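Local coordinates for cystathionine beta-lyases/cystathionine gamma-synthases (Corynebacterium glutamicum, PDB 5X5H), which probably catalyses the pyridoxal 5'-phosphate-dependent replacement of the succinyl group of O-succinyl-L-homoserine by L-cysteine, giving L,L-cystathionine and succinate in methionine biosynthesis, at residues N29-A34 / V241-Y245; I88-I92 / E227-M231; V133-K137 / A164-L168. All blocks are in the same frame, centred on the assembly; numbering follows the deposited sequence.

Contact 1 (N29-A34 / V241-Y245)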
ATOM      1  N   ASN A  29       4.835 -12.737  -7.950  1.00 10.98           N
ATOM      2  CA  ASN A  29       4.736 -12.563  -6.517  1.00 11.34           C
ATOM      3  C   ASN A  29       3.366 -12.850  -5.992  1.00 10.52           C
ATOM      4  O   ASN A  29       2.369 -12.768  -6.789  1.00 10.30           O
ATOM      5  CB  ASN A  29       5.066 -11.140  -6.096  1.00 11.50           C
ATOM      6  CG  ASN A  29       6.439 -10.759  -6.395  1.00 10.80           C
ATOM      7  OD1 ASN A  29       7.402 -11.517  -6.348  1.00 13.97           O
ATOM      8  ND2 ASN A  29       6.586  -9.499  -6.876  1.00 12.66           N
ATOM      9  N   THR A  30       3.225 -13.216  -4.699  1.00 11.89           N
ATOM     10  CA  THR A  30       1.897 -13.418  -4.158  1.00 12.21           C
ATOM     11  C   THR A  30       1.030 -12.164  -4.348  1.00 12.56           C
ATOM     12  O   THR A  30       1.497 -11.078  -3.965  1.00 12.46           O
ATOM     13  CB  THR A  30       1.814 -13.753  -2.673  1.00 18.31           C
ATOM     14  OG1 THR A  30       0.392 -14.015  -2.350  1.00 23.67           O
ATOM     15  CG2 THR A  30       2.316 -12.768  -1.872  1.00 20.79           C
ATOM     16  N   PRO A  31      -0.124 -12.274  -4.885  1.00 11.88           N
ATOM     17  CA  PRO A  31      -1.058 -11.124  -4.910  1.00 12.11           C
ATOM     18  C   PRO A  31      -1.358 -10.666  -3.478  1.00 11.17           C
ATOM     19  O   PRO A  31      -1.256 -11.478  -2.522  1.00 11.79           O
ATOM     20  CB  PRO A  31      -2.322 -11.717  -5.548  1.00 12.98           C
ATOM     21  CG  PRO A  31      -1.836 -12.911  -6.366  1.00 14.12           C
ATOM     22  CD  PRO A  31      -0.707 -13.475  -5.564  1.00 12.60           C
ATOM     23  N   ILE A  32      -1.718  -9.393  -3.341  1.00 10.29           N
ATOM     24  CA  ILE A  32      -2.144  -8.778  -2.104  1.00 10.82           C
ATOM     25  C   ILE A  32      -3.651  -8.914  -2.042  1.00 10.00           C
ATOM     26  O   ILE A  32      -4.356  -8.178  -2.822  1.00 11.43           O
ATOM     27  CB  ILE A  32      -1.606  -7.361  -1.942  1.00 11.05           C
ATOM     28  CG1 ILE A  32      -0.091  -7.411  -1.969  1.00 12.08           C
ATOM     29  CG2 ILE A  32      -2.095  -6.805  -0.617  1.00 12.34           C
ATOM     30  CD1 ILE A  32       0.500  -6.004  -2.100  1.00 14.06           C
ATOM     31  N   TYR A  33      -4.192  -9.850  -1.262  1.00  9.94           N
ATOM     32  CA  TYR A  33      -5.628 -10.045  -1.236  1.00  9.57           C
ATOM     33  C   TYR A  33      -6.280  -9.164  -0.180  1.00  9.80           C
ATOM     34  O   TYR A  33      -6.659  -9.580   0.895  1.00 10.61           O
ATOM     35  CB  TYR A  33      -5.916 -11.537  -0.936  1.00  9.91           C
ATOM     36  CG  TYR A  33      -5.611 -12.465  -2.100  1.00 10.27           C
ATOM     37  CD1 TYR A  33      -6.542 -12.592  -3.100  1.00 12.14           C
ATOM     38  CD2 TYR A  33      -4.404 -13.100  -2.291  1.00 11.74           C
ATOM     39  CE1 TYR A  33      -6.297 -13.387  -4.168  1.00 11.58           C
ATOM     40  CE2 TYR A  33      -4.141 -13.905  -3.387  1.00 11.21           C
ATOM     41  CZ  TYR A  33      -5.098 -14.019  -4.322  1.00 11.90           C
ATOM     42  OH  TYR A  33      -4.849 -14.785  -5.471  1.00 13.18           O
ATOM     43  N   ALA A  34      -6.391  -7.893  -0.535  1.00 10.43           N
ATOM     44  CA  ALA A  34      -7.059  -6.902   0.312  1.00 10.87           C
ATOM     45  C   ALA A  34      -8.560  -6.923   0.247  1.00 10.32           C
ATOM     46  O   ALA A  34      -9.224  -6.132  -0.427  1.00 11.49           O
ATOM     47  CB  ALA A  34      -6.491  -5.473   0.024  1.00 12.11           C
ATOM     48  N   VAL A 241      -2.822  -7.595   5.372  1.00 12.82           N
ATOM     49  CA  VAL A 241      -2.304  -8.233   4.179  1.00 11.62           C
ATOM     50  C   VAL A 241      -1.179  -7.401   3.593  1.00 12.11           C
ATOM     51  O   VAL A 241      -0.229  -7.919   3.006  1.00 12.89           O
ATOM     52  CB  VAL A 241      -3.327  -8.592   3.090  1.00 13.06           C
ATOM     53  CG1 VAL A 241      -4.323  -9.592   3.614  1.00 15.96           C
ATOM     54  CG2 VAL A 241      -3.994  -7.326   2.567  1.00 15.46           C
ATOM     55  N   PHE A 242      -1.243  -6.078   3.693  1.00 12.43           N
ATOM     56  CA  PHE A 242      -0.176  -5.234   3.154  1.00 13.00           C
ATOM     57  C   PHE A 242       1.066  -5.514   3.976  1.00 12.71           C
ATOM     58  O   PHE A 242       2.176  -5.609   3.429  1.00 13.59           O
ATOM     59  CB  PHE A 242      -0.568  -3.713   3.243  1.00 13.77           C
ATOM     60  CG  PHE A 242      -1.672  -3.347   2.378  1.00 15.81           C
ATOM     61  CD1 PHE A 242      -1.437  -3.020   1.028  1.00 18.97           C
ATOM     62  CD2 PHE A 242      -2.990  -3.388   2.848  1.00 17.24           C
ATOM     63  CE1 PHE A 242      -2.491  -2.753   0.139  1.00 19.32           C
ATOM     64  CE2 PHE A 242      -4.026  -3.089   1.940  1.00 19.09           C
ATOM     65  CZ  PHE A 242      -3.754  -2.782   0.657  1.00 16.29           C
ATOM     66  N   ASP A 243       0.947  -5.586   5.293  1.00 12.14           N
ATOM     67  CA  ASP A 243       2.123  -5.827   6.147  1.00 11.67           C
ATOM     68  C   ASP A 243       2.665  -7.211   5.869  1.00 11.12           C
ATOM     69  O   ASP A 243       3.884  -7.406   5.820  1.00 12.92           O
ATOM     70  CB  ASP A 243       1.741  -5.685   7.595  1.00 14.58           C
ATOM     71  CG  ASP A 243       1.639  -4.189   8.006  1.00 21.56           C
ATOM     72  OD1 ASP A 243       1.827  -3.262   7.169  1.00 25.10           O
ATOM     73  OD2 ASP A 243       1.403  -4.010   9.212  1.00 24.05           O
ATOM     74  N   ALA A 244       1.830  -8.250   5.719  1.00 11.38           N
ATOM     75  CA  ALA A 244       2.347  -9.607   5.465  1.00 10.67           C
ATOM     76  C   ALA A 244       3.064  -9.640   4.115  1.00 11.18           C
ATOM     77  O   ALA A 244       4.103 -10.336   3.987  1.00 11.85           O
ATOM     78  CB  ALA A 244       1.231 -10.594   5.409  1.00 12.39           C
ATOM     79  N   TYR A 245       2.615  -8.901   3.113  1.00 10.46           N
ATOM     80  CA  TYR A 245       3.340  -8.802   1.847  1.00  9.94           C
ATOM     81  C   TYR A 245       4.689  -8.121   2.040  1.00 11.31           C
ATOM     82  O   TYR A 245       5.728  -8.649   1.553  1.00 11.51           O
ATOM     83  CB  TYR A 245       2.517  -7.969   0.802  1.00 12.01           C
ATOM     84  CG  TYR A 245       3.305  -7.839  -0.486  1.00 11.09           C
ATOM     85  CD1 TYR A 245       3.355  -8.851  -1.371  1.00 12.23           C
ATOM     86  CD2 TYR A 245       4.023  -6.690  -0.731  1.00 12.19           C
ATOM     87  CE1 TYR A 245       4.106  -8.821  -2.492  1.00 13.62           C
ATOM     88  CE2 TYR A 245       4.846  -6.612  -1.854  1.00 13.34           C
ATOM     89  CZ  TYR A 245       4.896  -7.722  -2.720  1.00 13.72           C
ATOM     90  OH  TYR A 245       5.759  -7.714  -3.866  1.00 16.04           O
TER
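Ile32 sets CG1 trans to its carbonyl carbon (chi1 -59°) and Tyr245 sets CG trans to its amide nitrogen (chi1 178°), so the isoleucine's long branch lies over one face of the phenol. Ile32 CD1 stands 4.0 Å from the centroid of the Tyr245 ring and 24° off the normal, a CH-pi contact displaced toward the rim. The other branch turns to the helix start: Ile32 CG2 meets Val241 CG2 at 3.7 Å and lies over one face of Phe242, toward its rim, with CE1 of Phe242 4.1 Å from CG2 of Ile32. Farther along the loop, Ala34 CB touches Phe242 CZ at 3.9 Å. Val241 divides its methyls, CG2 going to Ile32 and Ala34 while CG1 lies 3.6 Å from the Tyr33 carbonyl O, Tyr33 being the centre of an inverse gamma turn. Asn29 CB comes up at the edge of the Tyr245 ring, and Asn29 ND2 remains 3.6 Å from Tyr245 OH. Their polar partners belong to other chains: Tyr245 OH bonds Asp211 of the fourth subunit, and Asn29 ND2 bonds His209 O of the fourth subunit and Ala34 O of the second. Thr59 of the same chain bonds the loop backbone. Loop 29-34 thus meets helix 241-251 through apolar and CH-pi packing, while the Asn29 amide and Tyr245 hydroxyl tie this buried seam to the subunit interfaces.

Contact 2 (I88-I92 / E227-M231)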
ATOM      1  N   ILE A  88      -0.388 -14.663  22.699  1.00 11.61           N
ATOM      2  CA  ILE A  88      -1.142 -15.841  22.232  1.00 11.85           C
ATOM      3  C   ILE A  88      -0.449 -17.103  22.656  1.00 12.72           C
ATOM      4  O   ILE A  88      -1.140 -18.032  23.163  1.00 13.32           O
ATOM      5  CB  ILE A  88      -1.289 -15.822  20.687  1.00 14.73           C
ATOM      6  CG1 ILE A  88      -2.197 -14.683  20.212  1.00 18.20           C
ATOM      7  CG2 ILE A  88      -1.864 -17.156  20.208  1.00 16.27           C
ATOM      8  CD1 ILE A  88      -3.590 -14.656  20.777  1.00 21.76           C
ATOM      9  N   LEU A  89       0.873 -17.228  22.515  1.00 12.57           N
ATOM     10  CA  LEU A  89       1.533 -18.458  22.895  1.00 14.86           C
ATOM     11  C   LEU A  89       1.392 -18.661  24.390  1.00 14.42           C
ATOM     12  O   LEU A  89       1.099 -19.790  24.879  1.00 15.65           O
ATOM     13  CB  LEU A  89       3.015 -18.448  22.420  1.00 19.04           C
ATOM     14  CG  LEU A  89       3.869 -19.617  22.137  1.00 21.83           C
ATOM     15  CD1 LEU A  89       3.151 -20.765  21.502  1.00 19.09           C
ATOM     16  CD2 LEU A  89       5.120 -19.042  21.506  1.00 25.70           C
ATOM     17  N   PHE A  90       1.487 -17.635  25.211  1.00 13.65           N
ATOM     18  CA  PHE A  90       1.305 -17.696  26.634  1.00 14.20           C
ATOM     19  C   PHE A  90      -0.097 -18.267  26.940  1.00 14.68           C
ATOM     20  O   PHE A  90      -0.305 -19.088  27.867  1.00 16.20           O
ATOM     21  CB  PHE A  90       1.458 -16.383  27.406  1.00 15.27           C
ATOM     22  CG  PHE A  90       2.852 -15.860  27.591  1.00 14.58           C
ATOM     23  CD1 PHE A  90       4.000 -16.525  27.235  1.00 17.00           C
ATOM     24  CD2 PHE A  90       2.979 -14.595  28.067  1.00 18.88           C
ATOM     25  CE1 PHE A  90       5.289 -15.935  27.426  1.00 18.10           C
ATOM     26  CE2 PHE A  90       4.236 -14.027  28.268  1.00 17.53           C
ATOM     27  CZ  PHE A  90       5.339 -14.722  27.967  1.00 16.35           C
ATOM     28  N   ARG A  91      -1.135 -17.768  26.253  1.00 13.03           N
ATOM     29  CA  ARG A  91      -2.513 -18.138  26.529  1.00 14.22           C
ATOM     30  C   ARG A  91      -2.792 -19.522  26.126  1.00 15.15           C
ATOM     31  O   ARG A  91      -3.768 -20.068  26.676  1.00 17.29           O
ATOM     32  CB  ARG A  91      -3.457 -17.079  25.881  1.00 14.62           C
ATOM     33  CG  ARG A  91      -3.315 -15.776  26.626  1.00 15.82           C
ATOM     34  CD  ARG A  91      -3.860 -14.674  25.738  1.00 18.92           C
ATOM     35  NE  ARG A  91      -5.275 -14.600  25.951  1.00 19.77           N
ATOM     36  CZ  ARG A  91      -6.090 -13.745  25.353  1.00 18.72           C
ATOM     37  NH1 ARG A  91      -5.607 -12.895  24.488  1.00 19.49           N
ATOM     38  NH2 ARG A  91      -7.327 -13.664  25.779  1.00 19.21           N
ATOM     39  N   ILE A  92      -2.098 -20.070  25.174  1.00 13.52           N
ATOM     40  CA  ILE A  92      -2.257 -21.472  24.769  1.00 14.01           C
ATOM     41  C   ILE A  92      -1.598 -22.400  25.819  1.00 16.58           C
ATOM     42  O   ILE A  92      -2.164 -23.385  26.265  1.00 16.27           O
ATOM     43  CB  ILE A  92      -1.655 -21.715  23.406  1.00 15.13           C
ATOM     44  CG1 ILE A  92      -2.540 -21.013  22.375  1.00 15.93           C
ATOM     45  CG2 ILE A  92      -1.532 -23.202  23.082  1.00 14.82           C
ATOM     46  CD1 ILE A  92      -1.877 -20.896  21.044  1.00 16.36           C
ATOM     47  N   GLU A 227      -4.203 -24.830  17.804  1.00 13.75           N
ATOM     48  CA  GLU A 227      -4.532 -23.859  18.850  1.00 15.15           C
ATOM     49  C   GLU A 227      -4.066 -22.446  18.377  1.00 14.60           C
ATOM     50  O   GLU A 227      -4.805 -21.495  18.642  1.00 13.65           O
ATOM     51  CB  GLU A 227      -3.837 -24.209  20.164  1.00 17.69           C
ATOM     52  CG  GLU A 227      -4.330 -25.524  20.816  1.00 20.20           C
ATOM     53  CD  GLU A 227      -5.854 -25.502  20.856  1.00 33.69           C
ATOM     54  OE1 GLU A 227      -6.448 -24.536  21.423  1.00 37.78           O
ATOM     55  OE2 GLU A 227      -6.483 -26.358  20.166  1.00 49.65           O
ATOM     56  N   LEU A 228      -2.934 -22.334  17.716  1.00 13.41           N
ATOM     57  CA  LEU A 228      -2.470 -20.968  17.175  1.00 12.86           C
ATOM     58  C   LEU A 228      -3.491 -20.480  16.188  1.00 13.21           C
ATOM     59  O   LEU A 228      -3.844 -19.307  16.211  1.00 13.20           O
ATOM     60  CB  LEU A 228      -1.093 -21.112  16.566  1.00 12.47           C
ATOM     61  CG  LEU A 228       0.058 -21.288  17.583  1.00 13.88           C
ATOM     62  CD1 LEU A 228       1.277 -21.824  16.882  1.00 15.33           C
ATOM     63  CD2 LEU A 228       0.360 -19.959  18.265  1.00 14.46           C
ATOM     64  N   LEU A 229      -3.975 -21.349  15.293  1.00 13.14           N
ATOM     65  CA  LEU A 229      -5.028 -20.940  14.354  1.00 13.98           C
ATOM     66  C   LEU A 229      -6.306 -20.544  15.019  1.00 13.48           C
ATOM     67  O   LEU A 229      -6.916 -19.537  14.676  1.00 14.13           O
ATOM     68  CB  LEU A 229      -5.242 -22.088  13.343  1.00 13.93           C
ATOM     69  CG  LEU A 229      -6.388 -21.850  12.338  1.00 16.23           C
ATOM     70  CD1 LEU A 229      -6.092 -20.678  11.463  1.00 17.51           C
ATOM     71  CD2 LEU A 229      -6.553 -23.108  11.486  1.00 19.17           C
ATOM     72  N   PHE A 230      -6.745 -21.326  16.042  1.00 12.88           N
ATOM     73  CA  PHE A 230      -7.927 -21.050  16.785  1.00 14.07           C
ATOM     74  C   PHE A 230      -7.802 -19.689  17.399  1.00 14.41           C
ATOM     75  O   PHE A 230      -8.719 -18.855  17.340  1.00 14.41           O
ATOM     76  CB  PHE A 230      -8.152 -22.101  17.876  1.00 15.65           C
ATOM     77  CG  PHE A 230      -9.264 -21.752  18.815  1.00 18.21           C
ATOM     78  CD1 PHE A 230     -10.566 -22.003  18.410  1.00 22.41           C
ATOM     79  CD2 PHE A 230      -9.057 -21.018  19.989  1.00 19.73           C
ATOM     80  CE1 PHE A 230     -11.635 -21.620  19.234  1.00 24.18           C
ATOM     81  CE2 PHE A 230     -10.138 -20.635  20.788  1.00 21.95           C
ATOM     82  CZ  PHE A 230     -11.395 -20.915  20.387  1.00 23.97           C
ATOM     83  N   MET A 231      -6.647 -19.376  17.985  1.00 13.68           N
ATOM     84  CA  MET A 231      -6.508 -18.107  18.640  1.00 13.67           C
ATOM     85  C   MET A 231      -6.311 -16.919  17.673  1.00 13.12           C
ATOM     86  O   MET A 231      -6.769 -15.791  17.942  1.00 13.52           O
ATOM     87  CB  MET A 231      -5.306 -18.149  19.646  1.00 14.30           C
ATOM     88  CG  MET A 231      -5.512 -19.102  20.739  1.00 15.32           C
ATOM     89  SD  MET A 231      -6.799 -18.730  21.939  1.00 17.34           S
ATOM     90  CE  MET A 231      -5.826 -17.823  23.140  1.00 22.27           C
TER
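Ile88 pairs with Met231 and Ile92 with Glu227 where segments 88-92 and 227-231, on helices 82-93 and 222-235, cross, their local axes 10.1 Å apart at closest and 118° from parallel. Met231 reaches Ile88, Arg91 and Ile92. Its CB rests 3.6 Å from Ile88 CG2, its CG 3.9 Å from Ile92 CG1, and bends at chi2 (-68°) and chi3 (-91°) carry CE back to Arg91, 3.7 Å from the CB of that arginine. Both helices flank the seven-stranded sheet of the large domain of a fold-type I pyridoxal-phosphate enzyme, and Ile88 and Leu228 both also pack on Phe79 of strand 75-79, an outermost strand of that sheet. Ile92 sends CD1 across Leu228 at about a right angle, 3.7 Å from Leu228 CD2, while Ile92 CG2 lies 3.9 Å from Glu227 CB at the solvent-facing border. Leu228 CD2 also reaches Ile88 CG2, at 4.1 Å. Beyond its aliphatic base, Arg91 turns its guanidinium to carboxylates: NH1 forms a salt bridge with Asp87 of its own chain and NH2 with Asp87 of the third subunit.

Contact 3 (V133-K137 / A164-L168)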
ATOM      1  N   VAL A 133      22.612 -24.091  33.236  1.00 20.44           N
ATOM      2  CA  VAL A 133      21.615 -25.150  33.054  1.00 20.67           C
ATOM      3  C   VAL A 133      21.089 -25.618  34.399  1.00 23.49           C
ATOM      4  O   VAL A 133      19.880 -25.810  34.558  1.00 22.21           O
ATOM      5  CB  VAL A 133      22.141 -26.291  32.224  1.00 21.96           C
ATOM      6  CG1 VAL A 133      21.118 -27.401  32.081  1.00 26.50           C
ATOM      7  CG2 VAL A 133      22.634 -25.828  30.863  1.00 24.72           C
ATOM      8  N   GLU A 134      21.951 -25.785  35.425  1.00 23.32           N
ATOM      9  CA  GLU A 134      21.460 -26.195  36.721  1.00 25.98           C
ATOM     10  C   GLU A 134      20.471 -25.245  37.383  1.00 21.30           C
ATOM     11  O   GLU A 134      19.545 -25.644  38.110  1.00 23.34           O
ATOM     12  CB  GLU A 134      22.663 -26.469  37.661  1.00 29.41           C
ATOM     13  CG  GLU A 134      23.420 -27.721  37.271  1.00 35.22           C
ATOM     14  CD  GLU A 134      22.596 -29.028  37.331  1.00 42.62           C
ATOM     15  OE1 GLU A 134      21.723 -29.213  38.213  1.00 42.90           O
ATOM     16  OE2 GLU A 134      22.826 -29.874  36.435  1.00 50.75           O
ATOM     17  N   GLU A 135      20.568 -23.963  37.128  1.00 19.71           N
ATOM     18  CA  GLU A 135      19.623 -23.010  37.665  1.00 20.16           C
ATOM     19  C   GLU A 135      18.238 -23.218  37.041  1.00 20.91           C
ATOM     20  O   GLU A 135      17.212 -23.071  37.688  1.00 20.07           O
ATOM     21  CB  GLU A 135      19.988 -21.520  37.482  1.00 24.55           C
ATOM     22  CG  GLU A 135      21.049 -20.978  38.434  1.00 28.02           C
ATOM     23  CD  GLU A 135      21.206 -19.482  38.322  1.00 29.04           C
ATOM     24  OE1 GLU A 135      20.257 -18.637  38.118  1.00 24.80           O
ATOM     25  OE2 GLU A 135      22.389 -19.173  38.394  1.00 31.55           O
ATOM     26  N   VAL A 136      18.239 -23.434  35.713  1.00 18.39           N
ATOM     27  CA  VAL A 136      16.940 -23.733  35.039  1.00 18.34           C
ATOM     28  C   VAL A 136      16.346 -25.036  35.661  1.00 17.91           C
ATOM     29  O   VAL A 136      15.158 -25.044  36.023  1.00 18.97           O
ATOM     30  CB  VAL A 136      17.121 -23.858  33.516  1.00 18.66           C
ATOM     31  CG1 VAL A 136      15.815 -24.168  32.801  1.00 19.76           C
ATOM     32  CG2 VAL A 136      17.673 -22.568  32.992  1.00 19.38           C
ATOM     33  N   LYS A 137      17.146 -26.095  35.733  1.00 18.14           N
ATOM     34  CA  LYS A 137      16.704 -27.374  36.244  1.00 19.08           C
ATOM     35  C   LYS A 137      16.099 -27.168  37.633  1.00 20.66           C
ATOM     36  O   LYS A 137      14.986 -27.706  37.940  1.00 21.58           O
ATOM     37  CB  LYS A 137      17.827 -28.363  36.271  1.00 20.12           C
ATOM     38  CG  LYS A 137      17.327 -29.710  36.738  1.00 22.79           C
ATOM     39  CD  LYS A 137      18.495 -30.682  36.633  1.00 29.51           C
ATOM     40  CE  LYS A 137      18.038 -32.035  37.127  1.00 37.75           C
ATOM     41  NZ  LYS A 137      19.246 -32.881  37.164  1.00 44.70           N
ATOM     42  N   ALA A 164      20.635 -28.258  25.696  1.00 17.40           N
ATOM     43  CA  ALA A 164      20.706 -28.644  27.056  1.00 17.36           C
ATOM     44  C   ALA A 164      19.461 -28.325  27.859  1.00 18.66           C
ATOM     45  O   ALA A 164      19.024 -29.116  28.676  1.00 19.39           O
ATOM     46  CB  ALA A 164      21.887 -28.022  27.745  1.00 17.60           C
ATOM     47  N   VAL A 165      18.867 -27.129  27.670  1.00 16.50           N
ATOM     48  CA  VAL A 165      17.674 -26.792  28.297  1.00 15.80           C
ATOM     49  C   VAL A 165      16.506 -27.609  27.792  1.00 15.79           C
ATOM     50  O   VAL A 165      15.698 -28.007  28.613  1.00 17.47           O
ATOM     51  CB  VAL A 165      17.409 -25.238  28.178  1.00 17.41           C
ATOM     52  CG1 VAL A 165      16.018 -24.899  28.581  1.00 16.79           C
ATOM     53  CG2 VAL A 165      18.511 -24.452  28.909  1.00 18.38           C
ATOM     54  N   ALA A 166      16.467 -27.909  26.493  1.00 16.52           N
ATOM     55  CA  ALA A 166      15.398 -28.805  25.991  1.00 17.30           C
ATOM     56  C   ALA A 166      15.414 -30.172  26.684  1.00 18.57           C
ATOM     57  O   ALA A 166      14.348 -30.678  27.011  1.00 18.41           O
ATOM     58  CB  ALA A 166      15.531 -28.982  24.528  1.00 18.60           C
ATOM     59  N   LYS A 167      16.613 -30.736  26.859  1.00 20.12           N
ATOM     60  CA  LYS A 167      16.717 -32.015  27.601  1.00 21.17           C
ATOM     61  C   LYS A 167      16.072 -31.961  28.968  1.00 23.06           C
ATOM     62  O   LYS A 167      15.494 -32.956  29.474  1.00 20.01           O
ATOM     63  CB  LYS A 167      18.170 -32.468  27.768  1.00 25.37           C
ATOM     64  CG  LYS A 167      18.837 -32.952  26.482  1.00 35.45           C
ATOM     65  CD  LYS A 167      20.321 -33.387  26.748  1.00 42.22           C
ATOM     66  CE  LYS A 167      21.222 -33.549  25.518  1.00 47.15           C
ATOM     67  NZ  LYS A 167      20.468 -34.179  24.398  1.00 50.84           N
ATOM     68  N   LEU A 168      16.149 -30.820  29.667  1.00 20.51           N
ATOM     69  CA  LEU A 168      15.456 -30.673  30.956  1.00 18.63           C
ATOM     70  C   LEU A 168      13.944 -30.847  30.976  1.00 21.07           C
ATOM     71  O   LEU A 168      13.314 -31.041  32.008  1.00 22.80           O
ATOM     72  CB  LEU A 168      15.730 -29.324  31.633  1.00 19.46           C
ATOM     73  CG  LEU A 168      17.193 -28.991  31.787  1.00 19.16           C
ATOM     74  CD1 LEU A 168      17.329 -27.621  32.389  1.00 20.60           C
ATOM     75  CD2 LEU A 168      17.967 -30.000  32.675  1.00 20.11           C
TER
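Peptide units, rather than rings, are the flat groups that Leu168 meets in the helix opposite. Its CD1 nestles against the hydrogen bond that joins Lys137 N to Val133 O in the first turn of helix 133-139, lying 3.7 Å from Lys137 N and 3.8 Å from Val133 O. Since this N-H and carbonyl are already paired with each other, the methyl covers a satisfied stretch of backbone. The reach comes from the leucine's shape: CG is trans to its carbonyl carbon (chi1 -53°) and the chain then runs straight on (chi2 177°), so the forked tip projects into the groove between Val133, Val136 and Lys137.

Three side chains close round that tip. Val133 CG1 touches Leu168 CD1 at 3.8 Å, and Val136 CG1 meets the same methyl at 3.8 Å from the sheet-facing side. Lys137 crosses at about a right angle, its extended chain passing across the leucine, with Lys137 CB 4.0 Å from Leu168 CD2, while its ammonium end leads off toward solvent. At the other end of the contact Val133 CG2 meets Ala164 CB at 3.9 Å. Val136 CG1 and Val165 CG1, 4.3 Å apart, make a looser link on the sheet side. The interaction is therefore purely apolar.

Val136 and Val165 both continue inward to Ile147 of strand 144-150, and Val136 also packs on Val128 of strand 124-128, Val165 on Leu176 of strand 175-179. Helix 133-139 lies in the beta-alpha-beta connection from strand 124-128 to strand 144-150, and helix 162-167 in the next, from strand 144-150 to strand 175-179, so the contact joins two neighbouring helices on one side of the seven-stranded sheet.

In the fold
All three contacts are nested along the chain: contact 3 inside the loop closed by contact 2, and contact 2 inside that closed by contact 1. None touches another; the nearest atoms of contact 2 lie about 14 Å from those of contact 1 and from those of contact 3. Contacts 1 and 3 fall on opposite sides of the chain's centre, their own centres about 41 Å apart. In contact 2 the side chain of Leu89 is about 11 Å from a bound pyridoxal phosphate, and its helix starts at the cofactor-binding Gly82 and Met83. In contact 1 the Val241 side chain is about 10 Å from that of Arg54, another cofactor-binding residue. Contacts 1 and 2 both reach the third subunit, whereas contact 3 touches no other chain.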